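Local coordinates for protein sugar kinase, pfkB family (Thermotoga maritima, PDB 2AJR) that probably transfers a phosphate group from ATP to a phosphorylated sugar, as 1-phosphofructokinases of the PfkB family do, and binds magnesium, at residues 66-71 against 91-96; 111-116 against 264-269; 222-227 against 245-250; 258-263 against 321-326. All blocks are in the same frame, centred on the assembly; numbering follows the deposited sequence.

Contacts 1, 3 and 4 all belong to the large central sheet, whereas contact 2 ties the small four-stranded sheet to the loop that carries His267, whose side chain is about 4 Å from the bound magnesium ion. Contact 1 lies at one margin of the large sheet, its centre about 32 Å from that of contact 3 and about 30 Å from that of contact 2. Contact 4 closes the opposite margin. Its strand 254-259 is the sheet neighbour of strand 245-249 of contact 3, Asn245 packs on Arg258, and the two centres are about 18 Å apart. Contacts 4 and 2 follow directly in sequence, since residues 258-263 run into 264-269; the side chain of Ser259 is nevertheless about 12 Å from that of His267.

Contact 1 (66-71 against 91-96); sequences VPSVAT and KLITTN
Ser68, Val69 and Ala70 pair in parallel with Ile93, Thr94 and Thr95, joining the two strands of a beta-alpha-beta unit whose connecting element is helix 76-89. Strand 93-100 is the outermost of the large sheet on this side. The backbone bonds follow the parallel pattern, in which one residue brackets its partner: Ser68 N donates to Leu92 O (3.0 Å) while Ser68 O receives Thr94 N (2.9 Å), straddling Ile93. Ala70 straddles Thr95 in the same manner, its N giving a short bond of 2.7 Å to Thr94 O and its O accepting from Asn96 N. The apolar contacts divide between the two faces. On the face that carries Ser68, Ala70, Ile93 and Thr95, the small Ala70 meets Ile93 with CB 4.2 Å from CG2, and Ile93 and Thr95 pack on helix 76-89; Ser68 OG turns to Ser58. On the other face Val69, beta-branched and so well suited to an extended chain, sets its CG1, anti to the backbone N (chi1 177°), 3.9 Å from Asn96 CB. Before the strands begin, Pro67 CB lies 4.3 Å from Leu92 CB. The one side-chain hydrogen bond between the segments comes at the far end, where chi1 of -164° sends the Thr71 hydroxyl alongside its own carbonyl carbon and OG1 donates to Asn96 O at 2.6 Å, tilted from the carbonyl plane.

Contact 2 (111-116 against 264-269); sequences IDEKNK and DTSHLL
Lys116 and Ser266 bring their backbones together, CA to CA 5.0 Å, where the turn following strand 105-112 meets the irregular loop ahead of helix 271-286. Lys116 has positive phi, and its long chain bends at chi2 (-67°) so that NZ comes to Asp264 OD2 on the syn side, a salt bridge of 2.8 Å. The same ammonium also donates to Glu113 O, in the carbonyl plane, which holds the turn closed. The other carboxylate oxygen, Asp264 OD1, is gripped twice, by Ser266 N in an Asx turn and by Ser266 OG at 2.6 Å. An alanine in place of Asp264 would probably leave the Lys116 ammonium without its counter-charge and let the loop at Ser266 move. Glu113 meets His267 at the ring edge: NE2 donates to OE2 over 2.8 Å, reaching its anti side along a bent path (131°), with ring and carboxylate planes 38° apart. Asp264 OD2 lies over one face of that ring, toward its rim. As His267 ND1 bonds Thr305 O, both nitrogens have partners, which hold the ring's rotation. Ile111 CG2 packs on Ser266 O at 3.6 Å. The His267 side chain is about 4 Å from the bound magnesium, whose site also includes Ala304, Arg307 and Glu309; its setting recalls the cation site near the active centre of ribokinase relatives.

Contact 3 (222-227 against 245-250); sequences DYVKLA and NDIVAT
Ile247 and Ala249 of a central-sheet strand pack against Tyr223, Val224 and Ala227 of helix 220-233, a buried helix-on-sheet contact in which the side chains meet through apolar atoms. The helix runs obliquely over strand 245-249, their axes 8.4 Å apart at closest and 38° from parallel. In an extended strand alternate residues face the same way, and here Ile247 and Ala249 are the two that point at the helix. Ile247 does most of the filling. Its CG1 branch carries CD1 between two successive helical residues, to 3.4 Å from Tyr223 CB and 4.3 Å from Val224 CG2. Its other branch, CG2, anti to the backbone N, rests 3.7 Å from Ala227 CB, so that a branched side chain reaches two successive turns of the helix. Further along, two methyls replace bulk: Ala227 CB and Ala249 CB are only 3.5 Å apart, and Ala249 CB also touches Ala227 O, a carbonyl that accepts a bond from Ser237 OG. Larger side chains could hardly be accommodated at such short separation. Tyr223 joins in mainly through CB. With CG anti to the carbonyl carbon (chi1 -73°), its ring leads away from the strand and meets Tyr241 edge-to-face. Behind the strand, the alternate residues Asp246 and Val248 turn to helix 290-304. With helix 220-233 on one face and helix 290-304 on the other, the strand forms part of the three-layer alpha/beta/alpha sandwich of the ribokinase-like fold to which PfkB kinases belong.

Contact 4 (258-263 against 321-326); sequences RSKEEI and EYDHFT
Lys260 lays its side chain along the backbone of residues 323-325. CG is anti to the carbonyl carbon (chi1 -78°) and the chain is extended beyond it, which takes CG to 3.8 Å from Phe325 N and CE past Asp323 O at 3.1 Å. NZ then makes a weak hydrogen bond to Asp323 O; the Asp323 carboxylate, with OD1 4.3 Å from NZ, may add some attraction, though beyond salt-bridge distance. A long, flexible lysine suits this exposed position because its methylenes cover the backbone while its charge stays near water. At its base Lys260 N gives His324 O an almost straight bond (173°) from above the carbonyl plane. This bond lies just beyond the antiparallel pairing of strand 254-259, at its C-terminal end, with the start of 325-329, the outermost strand of the central sheet: Arg258 and Thr326 form the hydrogen-bonded pair, N to O in both directions, and Ser259 and Phe325 the non-hydrogen-bonded one. Thr326 holds OG1 between its backbone N and carbonyl carbon (chi1 57°), 3.9 Å from Arg258 CB, which puts CG2 beside the backbone N, 4.0 Å from Lys260 CE. A glycine here, lacking both OG1 and CG2, is likely to open a gap beside Lys260 CE and Arg258 CB and leave the lysine chain less firmly held. Phe325, opposite in facing, puts CB 3.1 Å from Arg258 O while its ring leads inward to Phe298, as fits a large aromatic at a buried position. His324 ND1 donates to Glu321 OE1 from above the carboxylate plane, and Glu321 OE2 in turn pairs with Arg306.

Contact 1 (66-71 against 91-96)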
loop_
_atom_site.group_PDB
_atom_site.type_symbol
_atom_site.label_atom_id
_atom_site.label_comp_id
_atom_site.label_asym_id
_atom_site.label_seq_id
_atom_site.Cartn_x
_atom_site.Cartn_y
_atom_site.Cartn_z
ATOM N N VAL A 66 -0.361 30.512 -7.950
ATOM C CA VAL A 66 -0.800 30.371 -9.339
ATOM C C VAL A 66 -1.873 29.276 -9.431
ATOM O O VAL A 66 -1.632 28.154 -9.014
ATOM C CB VAL A 66 0.392 30.033 -10.246
ATOM C CG1 VAL A 66 -0.054 29.833 -11.696
ATOM C CG2 VAL A 66 1.446 31.134 -10.134
ATOM N N PRO A 67 -3.063 29.608 -9.968
ATOM C CA PRO A 67 -4.129 28.622 -10.103
ATOM C C PRO A 67 -3.898 27.684 -11.267
ATOM O O PRO A 67 -3.150 28.018 -12.200
ATOM C CB PRO A 67 -5.378 29.472 -10.340
ATOM C CG PRO A 67 -4.889 30.776 -10.874
ATOM C CD PRO A 67 -3.457 30.936 -10.477
ATOM N N SER A 68 -4.500 26.499 -11.201
ATOM C CA SER A 68 -4.423 25.569 -12.313
ATOM C C SER A 68 -5.700 24.767 -12.431
ATOM O O SER A 68 -6.430 24.633 -11.460
ATOM C CB SER A 68 -3.212 24.622 -12.166
ATOM O OG SER A 68 -3.127 24.010 -10.872
ATOM N N VAL A 69 -5.966 24.252 -13.631
ATOM C CA VAL A 69 -6.908 23.145 -13.811
ATOM C C VAL A 69 -6.126 21.846 -13.941
ATOM O O VAL A 69 -5.196 21.755 -14.748
ATOM C CB VAL A 69 -7.766 23.306 -15.066
ATOM C CG1 VAL A 69 -8.674 22.074 -15.249
ATOM C CG2 VAL A 69 -8.590 24.581 -14.969
ATOM N N ALA A 70 -6.496 20.850 -13.138
ATOM C CA ALA A 70 -5.849 19.546 -13.173
ATOM C C ALA A 70 -6.750 18.564 -13.905
ATOM O O ALA A 70 -7.903 18.378 -13.518
ATOM C CB ALA A 70 -5.569 19.045 -11.764
ATOM N N THR A 71 -6.228 17.931 -14.956
ATOM C CA THR A 71 -6.977 16.902 -15.663
ATOM C C THR A 71 -6.208 15.566 -15.803
ATOM O O THR A 71 -5.025 15.482 -15.472
ATOM C CB THR A 71 -7.431 17.402 -17.047
ATOM O OG1 THR A 71 -8.452 16.520 -17.539
ATOM C CG2 THR A 71 -6.267 17.452 -18.007
ATOM N N LYS A 91 -8.113 26.211 -2.954
ATOM C CA LYS A 91 -9.144 26.763 -3.841
ATOM C C LYS A 91 -8.575 27.066 -5.249
ATOM O O LYS A 91 -9.315 27.205 -6.224
ATOM C CB LYS A 91 -9.754 28.040 -3.228
ATOM N N LEU A 92 -7.256 27.174 -5.348
ATOM C CA LEU A 92 -6.611 27.521 -6.604
ATOM C C LEU A 92 -6.585 26.400 -7.652
ATOM O O LEU A 92 -6.378 26.675 -8.837
ATOM C CB LEU A 92 -5.192 28.025 -6.320
ATOM C CG LEU A 92 -5.111 29.297 -5.467
ATOM C CD1 LEU A 92 -3.732 29.898 -5.582
ATOM C CD2 LEU A 92 -6.156 30.316 -5.904
ATOM N N ILE A 93 -6.801 25.153 -7.224
ATOM C CA ILE A 93 -6.813 24.014 -8.133
ATOM C C ILE A 93 -8.248 23.670 -8.455
ATOM O O ILE A 93 -9.033 23.464 -7.546
ATOM C CB ILE A 93 -6.161 22.782 -7.508
ATOM C CG1 ILE A 93 -4.768 23.122 -6.987
ATOM C CG2 ILE A 93 -6.044 21.641 -8.532
ATOM C CD1 ILE A 93 -4.143 22.007 -6.211
ATOM N N THR A 94 -8.587 23.647 -9.742
ATOM C CA THR A 94 -9.855 23.105 -10.226
ATOM C C THR A 94 -9.571 21.747 -10.849
ATOM O O THR A 94 -8.612 21.592 -11.599
ATOM C CB THR A 94 -10.507 23.998 -11.313
ATOM O OG1 THR A 94 -10.599 25.343 -10.844
ATOM C CG2 THR A 94 -11.934 23.498 -11.677
ATOM N N THR A 95 -10.400 20.758 -10.537
ATOM C CA THR A 95 -10.232 19.434 -11.100
ATOM C C THR A 95 -11.170 19.272 -12.287
ATOM O O THR A 95 -12.260 19.846 -12.307
ATOM C CB THR A 95 -10.512 18.359 -10.054
ATOM O OG1 THR A 95 -11.897 18.371 -9.708
ATOM C CG2 THR A 95 -9.636 18.595 -8.797
ATOM N N ASN A 96 -10.729 18.508 -13.281
ATOM C CA ASN A 96 -11.561 18.203 -14.440
ATOM C C ASN A 96 -11.159 16.838 -15.013
ATOM O O ASN A 96 -10.619 16.733 -16.114
ATOM C CB ASN A 96 -11.416 19.318 -15.476
ATOM C CG ASN A 96 -12.338 19.140 -16.659
ATOM O OD1 ASN A 96 -13.443 18.604 -16.533
ATOM N ND2 ASN A 96 -11.881 19.567 -17.825
#

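Contact 2 (111-116 against 264-269)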
loop_
_atom_site.group_PDB
_atom_site.type_symbol
_atom_site.label_atom_id
_atom_site.label_comp_id
_atom_site.label_asym_id
_atom_site.label_seq_id
_atom_site.Cartn_x
_atom_site.Cartn_y
_atom_site.Cartn_z
ATOM N N ILE A 111 10.890 5.458 3.048
ATOM C CA ILE A 111 12.029 6.373 3.094
ATOM C C ILE A 111 12.768 6.132 4.383
ATOM O O ILE A 111 12.174 6.221 5.454
ATOM C CB ILE A 111 11.557 7.813 2.975
ATOM C CG1 ILE A 111 10.933 8.014 1.575
ATOM C CG2 ILE A 111 12.697 8.768 3.190
ATOM C CD1 ILE A 111 10.245 9.342 1.362
ATOM N N ASP A 112 14.045 5.756 4.263
ATOM C CA ASP A 112 14.915 5.461 5.418
ATOM C C ASP A 112 15.957 6.583 5.499
ATOM O O ASP A 112 16.970 6.566 4.793
ATOM C CB ASP A 112 15.580 4.080 5.252
ATOM C CG ASP A 112 16.508 3.708 6.413
ATOM O OD1 ASP A 112 16.797 4.556 7.297
ATOM O OD2 ASP A 112 16.950 2.532 6.444
ATOM N N GLU A 113 15.691 7.562 6.353
ATOM C CA GLU A 113 16.491 8.792 6.388
ATOM C C GLU A 113 17.894 8.557 6.947
ATOM O O GLU A 113 18.826 9.269 6.582
ATOM C CB GLU A 113 15.782 9.870 7.220
ATOM C CG GLU A 113 15.760 11.230 6.533
ATOM C CD GLU A 113 15.470 12.375 7.485
ATOM O OE1 GLU A 113 14.976 12.125 8.615
ATOM O OE2 GLU A 113 15.746 13.530 7.084
ATOM N N LYS A 114 18.031 7.570 7.832
ATOM C CA LYS A 114 19.320 7.204 8.399
ATOM C C LYS A 114 20.276 6.627 7.341
ATOM O O LYS A 114 21.431 7.069 7.232
ATOM C CB LYS A 114 19.131 6.199 9.535
ATOM C CG LYS A 114 20.438 5.699 10.136
ATOM C CD LYS A 114 20.197 4.742 11.296
ATOM C CE LYS A 114 21.423 3.879 11.561
ATOM N NZ LYS A 114 21.171 2.869 12.625
ATOM N N ASN A 115 19.802 5.648 6.569
ATOM C CA ASN A 115 20.645 4.973 5.575
ATOM C C ASN A 115 20.524 5.592 4.184
ATOM O O ASN A 115 21.053 5.055 3.212
ATOM C CB ASN A 115 20.287 3.488 5.503
ATOM C CG ASN A 115 20.649 2.736 6.763
ATOM O OD1 ASN A 115 21.774 2.265 6.915
ATOM N ND2 ASN A 115 19.687 2.596 7.665
ATOM N N LYS A 116 19.828 6.727 4.102
ATOM C CA LYS A 116 19.511 7.400 2.833
ATOM C C LYS A 116 19.023 6.415 1.773
ATOM O O LYS A 116 19.715 6.164 0.790
ATOM C CB LYS A 116 20.715 8.206 2.304
ATOM C CG LYS A 116 21.428 9.076 3.344
ATOM C CD LYS A 116 20.551 10.209 3.837
ATOM C CE LYS A 116 21.223 11.043 4.940
ATOM N NZ LYS A 116 20.197 11.886 5.648
ATOM N N ASP A 264 20.286 15.031 -0.549
ATOM C CA ASP A 264 19.864 13.823 0.140
ATOM C C ASP A 264 18.990 13.012 -0.815
ATOM O O ASP A 264 17.836 13.358 -1.072
ATOM C CB ASP A 264 19.105 14.221 1.414
ATOM C CG ASP A 264 18.896 13.066 2.365
ATOM O OD1 ASP A 264 18.650 11.935 1.877
ATOM O OD2 ASP A 264 18.957 13.304 3.599
ATOM N N THR A 265 19.534 11.927 -1.341
ATOM C CA THR A 265 18.829 11.165 -2.362
ATOM C C THR A 265 17.549 10.508 -1.832
ATOM O O THR A 265 16.681 10.119 -2.612
ATOM C CB THR A 265 19.743 10.115 -3.010
ATOM O OG1 THR A 265 20.257 9.239 -2.002
ATOM C CG2 THR A 265 20.897 10.804 -3.735
ATOM N N SER A 266 17.418 10.409 -0.513
ATOM C CA SER A 266 16.186 9.912 0.088
ATOM C C SER A 266 15.079 10.978 0.169
ATOM O O SER A 266 13.903 10.648 0.369
ATOM C CB SER A 266 16.465 9.313 1.485
ATOM O OG SER A 266 16.755 10.315 2.446
ATOM N N HIS A 267 15.442 12.247 0.009
ATOM C CA HIS A 267 14.477 13.344 0.100
ATOM C C HIS A 267 13.951 13.761 -1.278
ATOM O O HIS A 267 13.344 14.818 -1.408
ATOM C CB HIS A 267 15.122 14.568 0.772
ATOM C CG HIS A 267 15.458 14.382 2.218
ATOM N ND1 HIS A 267 15.922 15.417 3.005
ATOM C CD2 HIS A 267 15.383 13.297 3.027
ATOM C CE1 HIS A 267 16.137 14.971 4.231
ATOM N NE2 HIS A 267 15.808 13.690 4.274
ATOM N N LEU A 268 14.152 12.923 -2.288
ATOM C CA LEU A 268 13.928 13.304 -3.680
ATOM C C LEU A 268 12.511 13.148 -4.199
ATOM O O LEU A 268 12.223 13.586 -5.329
ATOM C CB LEU A 268 14.825 12.470 -4.597
ATOM C CG LEU A 268 16.229 12.960 -4.907
ATOM C CD1 LEU A 268 16.949 11.884 -5.666
ATOM C CD2 LEU A 268 16.184 14.256 -5.709
ATOM N N LEU A 269 11.623 12.494 -3.460
ATOM C CA LEU A 269 10.306 12.241 -4.036
ATOM C C LEU A 269 9.640 13.556 -4.413
ATOM O O LEU A 269 9.409 14.409 -3.551
ATOM C CB LEU A 269 9.407 11.477 -3.087
ATOM C CG LEU A 269 8.032 11.164 -3.678
ATOM C CD1 LEU A 269 8.146 10.153 -4.834
ATOM C CD2 LEU A 269 7.109 10.668 -2.590
#

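Contact 3 (222-227 against 245-250)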
loop_
_atom_site.group_PDB
_atom_site.type_symbol
_atom_site.label_atom_id
_atom_site.label_comp_id
_atom_site.label_asym_id
_atom_site.label_seq_id
_atom_site.Cartn_x
_atom_site.Cartn_y
_atom_site.Cartn_z
ATOM N N ASP A 222 27.302 12.920 -24.413
ATOM C CA ASP A 222 26.022 12.340 -24.802
ATOM C C ASP A 222 24.858 13.139 -24.265
ATOM O O ASP A 222 23.904 13.426 -24.987
ATOM C CB ASP A 222 25.897 10.911 -24.298
ATOM C CG ASP A 222 26.966 10.029 -24.850
ATOM O OD1 ASP A 222 27.225 10.142 -26.070
ATOM O OD2 ASP A 222 27.555 9.238 -24.071
ATOM N N TYR A 223 24.918 13.475 -22.986
ATOM C CA TYR A 223 23.842 14.245 -22.392
ATOM C C TYR A 223 23.754 15.613 -23.065
ATOM O O TYR A 223 22.650 16.140 -23.240
ATOM C CB TYR A 223 24.039 14.410 -20.892
ATOM C CG TYR A 223 23.771 13.159 -20.117
ATOM C CD1 TYR A 223 24.733 12.165 -20.010
ATOM C CD2 TYR A 223 22.557 12.968 -19.491
ATOM C CE1 TYR A 223 24.492 11.028 -19.297
ATOM C CE2 TYR A 223 22.292 11.824 -18.799
ATOM C CZ TYR A 223 23.258 10.862 -18.700
ATOM O OH TYR A 223 22.991 9.741 -17.984
ATOM N N VAL A 224 24.909 16.167 -23.468
ATOM C CA VAL A 224 24.914 17.461 -24.135
ATOM C C VAL A 224 24.328 17.318 -25.523
ATOM O O VAL A 224 23.490 18.116 -25.905
ATOM C CB VAL A 224 26.297 18.114 -24.158
ATOM C CG1 VAL A 224 26.288 19.417 -24.980
ATOM C CG2 VAL A 224 26.742 18.398 -22.730
ATOM N N LYS A 225 24.725 16.294 -26.268
ATOM C CA LYS A 225 24.153 16.085 -27.605
ATOM C C LYS A 225 22.624 15.921 -27.499
ATOM O O LYS A 225 21.873 16.438 -28.337
ATOM C CB LYS A 225 24.785 14.891 -28.346
ATOM C CG LYS A 225 26.016 15.225 -29.213
ATOM N N LEU A 226 22.155 15.230 -26.467
ATOM C CA LEU A 226 20.710 15.049 -26.306
ATOM C C LEU A 226 19.988 16.382 -26.032
ATOM O O LEU A 226 18.943 16.667 -26.613
ATOM C CB LEU A 226 20.402 14.038 -25.203
ATOM C CG LEU A 226 18.897 13.831 -24.964
ATOM C CD1 LEU A 226 18.254 13.147 -26.179
ATOM C CD2 LEU A 226 18.661 13.049 -23.643
ATOM N N ALA A 227 20.552 17.195 -25.153
ATOM C CA ALA A 227 19.994 18.512 -24.889
ATOM C C ALA A 227 19.933 19.331 -26.174
ATOM O O ALA A 227 18.966 20.032 -26.408
ATOM C CB ALA A 227 20.801 19.233 -23.841
ATOM N N ASN A 245 22.513 17.789 -11.153
ATOM C CA ASN A 245 22.861 18.791 -12.143
ATOM C C ASN A 245 21.892 18.713 -13.295
ATOM O O ASN A 245 21.179 17.714 -13.465
ATOM C CB ASN A 245 24.260 18.567 -12.688
ATOM C CG ASN A 245 25.243 18.195 -11.623
ATOM O OD1 ASN A 245 25.754 19.060 -10.918
ATOM N ND2 ASN A 245 25.511 16.886 -11.488
ATOM N N ASP A 246 21.868 19.779 -14.087
ATOM C CA ASP A 246 20.999 19.852 -15.255
ATOM C C ASP A 246 21.665 20.639 -16.378
ATOM O O ASP A 246 22.178 21.743 -16.177
ATOM C CB ASP A 246 19.651 20.481 -14.886
ATOM C CG ASP A 246 18.753 19.529 -14.090
ATOM O OD1 ASP A 246 18.235 18.537 -14.670
ATOM O OD2 ASP A 246 18.563 19.781 -12.884
ATOM N N ILE A 247 21.661 20.044 -17.561
ATOM C CA ILE A 247 22.124 20.702 -18.761
ATOM C C ILE A 247 20.930 21.441 -19.328
ATOM O O ILE A 247 19.871 20.855 -19.511
ATOM C CB ILE A 247 22.656 19.678 -19.780
ATOM C CG1 ILE A 247 23.882 18.964 -19.204
ATOM C CG2 ILE A 247 23.007 20.363 -21.090
ATOM C CD1 ILE A 247 23.981 17.527 -19.583
ATOM N N VAL A 248 21.089 22.734 -19.552
ATOM C CA VAL A 248 20.064 23.542 -20.153
ATOM C C VAL A 248 20.568 23.954 -21.521
ATOM O O VAL A 248 21.611 24.601 -21.625
ATOM C CB VAL A 248 19.787 24.771 -19.303
ATOM C CG1 VAL A 248 18.687 25.619 -19.933
ATOM C CG2 VAL A 248 19.398 24.341 -17.892
ATOM N N ALA A 249 19.854 23.545 -22.567
ATOM C CA ALA A 249 20.214 23.883 -23.944
ATOM C C ALA A 249 19.133 24.770 -24.561
ATOM O O ALA A 249 17.934 24.454 -24.473
ATOM C CB ALA A 249 20.380 22.616 -24.774
ATOM N N THR A 250 19.564 25.888 -25.154
ATOM C CA THR A 250 18.697 26.740 -25.966
ATOM C C THR A 250 19.344 26.926 -27.325
ATOM O O THR A 250 20.400 26.349 -27.618
ATOM C CB THR A 250 18.433 28.145 -25.335
ATOM O OG1 THR A 250 19.539 29.029 -25.587
ATOM C CG2 THR A 250 18.174 28.040 -23.846
#

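Contact 4 (258-263 against 321-326)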
loop_
_atom_site.group_PDB
_atom_site.type_symbol
_atom_site.label_atom_id
_atom_site.label_comp_id
_atom_site.label_asym_id
_atom_site.label_seq_id
_atom_site.Cartn_x
_atom_site.Cartn_y
_atom_site.Cartn_z
ATOM N N ARG A 258 24.733 23.237 -11.440
ATOM C CA ARG A 258 25.162 22.210 -10.486
ATOM C C ARG A 258 24.813 22.581 -9.064
ATOM O O ARG A 258 25.006 23.731 -8.659
ATOM C CB ARG A 258 26.662 22.051 -10.508
ATOM C CG ARG A 258 27.258 21.553 -11.784
ATOM C CD ARG A 258 28.695 21.313 -11.511
ATOM N NE ARG A 258 29.413 20.765 -12.642
ATOM C CZ ARG A 258 29.644 19.473 -12.849
ATOM N NH1 ARG A 258 29.149 18.555 -12.020
ATOM N NH2 ARG A 258 30.367 19.102 -13.908
ATOM N N SER A 259 24.333 21.603 -8.300
ATOM C CA SER A 259 24.198 21.780 -6.863
ATOM C C SER A 259 25.588 21.947 -6.247
ATOM O O SER A 259 26.465 21.145 -6.510
ATOM C CB SER A 259 23.512 20.570 -6.237
ATOM O OG SER A 259 23.595 20.631 -4.825
ATOM N N LYS A 260 25.788 22.992 -5.447
ATOM C CA LYS A 260 27.071 23.215 -4.765
ATOM C C LYS A 260 27.411 22.086 -3.796
ATOM O O LYS A 260 28.577 21.887 -3.480
ATOM C CB LYS A 260 27.081 24.547 -3.988
ATOM C CG LYS A 260 27.279 25.818 -4.849
ATOM C CD LYS A 260 27.629 27.049 -4.020
ATOM C CE LYS A 260 27.434 28.338 -4.824
ATOM N NZ LYS A 260 27.809 29.604 -4.075
ATOM N N GLU A 261 26.405 21.365 -3.311
ATOM C CA GLU A 261 26.617 20.367 -2.267
ATOM C C GLU A 261 25.839 19.092 -2.589
ATOM O O GLU A 261 24.954 19.105 -3.433
ATOM C CB GLU A 261 26.220 20.948 -0.901
ATOM N N GLU A 262 26.196 17.978 -1.957
ATOM C CA GLU A 262 25.479 16.722 -2.185
ATOM C C GLU A 262 24.061 16.887 -1.609
ATOM O O GLU A 262 23.860 17.512 -0.562
ATOM C CB GLU A 262 26.239 15.504 -1.601
ATOM C CG GLU A 262 25.475 14.134 -1.654
ATOM C CD GLU A 262 25.286 13.529 -3.079
ATOM O OE1 GLU A 262 26.278 13.025 -3.653
ATOM O OE2 GLU A 262 24.150 13.520 -3.616
ATOM N N ILE A 263 23.084 16.399 -2.353
ATOM C CA ILE A 263 21.705 16.425 -1.921
ATOM C C ILE A 263 21.376 15.067 -1.300
ATOM O O ILE A 263 22.096 14.086 -1.482
ATOM C CB ILE A 263 20.711 16.779 -3.080
ATOM C CG1 ILE A 263 20.474 15.610 -4.042
ATOM C CG2 ILE A 263 21.189 18.001 -3.858
ATOM C CD1 ILE A 263 21.700 15.084 -4.684
ATOM N N GLU A 321 17.511 29.023 -1.920
ATOM C CA GLU A 321 18.374 28.089 -2.598
ATOM C C GLU A 321 19.219 28.754 -3.670
ATOM O O GLU A 321 20.069 28.093 -4.266
ATOM C CB GLU A 321 17.545 26.966 -3.232
ATOM C CG GLU A 321 16.756 26.122 -2.238
ATOM C CD GLU A 321 17.633 25.389 -1.234
ATOM O OE1 GLU A 321 18.864 25.287 -1.446
ATOM O OE2 GLU A 321 17.078 24.912 -0.221
ATOM N N TYR A 322 19.007 30.046 -3.926
ATOM C CA TYR A 322 19.786 30.729 -4.972
ATOM C C TYR A 322 21.278 30.739 -4.653
ATOM O O TYR A 322 22.116 30.868 -5.537
ATOM C CB TYR A 322 19.237 32.131 -5.274
ATOM C CG TYR A 322 18.473 32.146 -6.587
ATOM C CD1 TYR A 322 17.131 31.731 -6.658
ATOM C CD2 TYR A 322 19.111 32.516 -7.778
ATOM C CE1 TYR A 322 16.443 31.717 -7.890
ATOM C CE2 TYR A 322 18.430 32.512 -9.007
ATOM C CZ TYR A 322 17.105 32.112 -9.059
ATOM O OH TYR A 322 16.463 32.106 -10.285
ATOM N N ASP A 323 21.582 30.543 -3.381
ATOM C CA ASP A 323 22.943 30.481 -2.869
ATOM C C ASP A 323 23.684 29.174 -3.189
ATOM O O ASP A 323 24.904 29.142 -3.201
ATOM C CB ASP A 323 22.854 30.611 -1.343
ATOM C CG ASP A 323 23.966 31.441 -0.751
ATOM O OD1 ASP A 323 25.146 31.275 -1.163
ATOM O OD2 ASP A 323 23.641 32.244 0.156
ATOM N N HIS A 324 22.946 28.100 -3.425
ATOM C CA HIS A 324 23.501 26.748 -3.358
ATOM C C HIS A 324 23.629 26.067 -4.716
ATOM O O HIS A 324 23.576 24.850 -4.786
ATOM C CB HIS A 324 22.631 25.863 -2.449
ATOM C CG HIS A 324 22.457 26.400 -1.061
ATOM N ND1 HIS A 324 21.221 26.703 -0.528
ATOM C CD2 HIS A 324 23.362 26.687 -0.096
ATOM C CE1 HIS A 324 21.373 27.149 0.706
ATOM N NE2 HIS A 324 22.663 27.159 0.990
ATOM N N PHE A 325 23.791 26.834 -5.789
ATOM C CA PHE A 325 24.103 26.234 -7.077
ATOM C C PHE A 325 24.916 27.157 -7.959
ATOM O O PHE A 325 24.905 28.362 -7.763
ATOM C CB PHE A 325 22.832 25.746 -7.789
ATOM C CG PHE A 325 21.898 26.842 -8.212
ATOM C CD1 PHE A 325 22.075 27.493 -9.426
ATOM C CD2 PHE A 325 20.812 27.188 -7.421
ATOM C CE1 PHE A 325 21.208 28.494 -9.833
ATOM C CE2 PHE A 325 19.926 28.188 -7.820
ATOM C CZ PHE A 325 20.130 28.845 -9.030
ATOM N N THR A 326 25.641 26.581 -8.916
ATOM C CA THR A 326 26.429 27.359 -9.865
ATOM C C THR A 326 25.870 27.152 -11.252
ATOM O O THR A 326 25.191 26.174 -11.500
ATOM C CB THR A 326 27.966 26.998 -9.841
ATOM O OG1 THR A 326 28.168 25.609 -10.100
ATOM C CG2 THR A 326 28.610 27.349 -8.491
#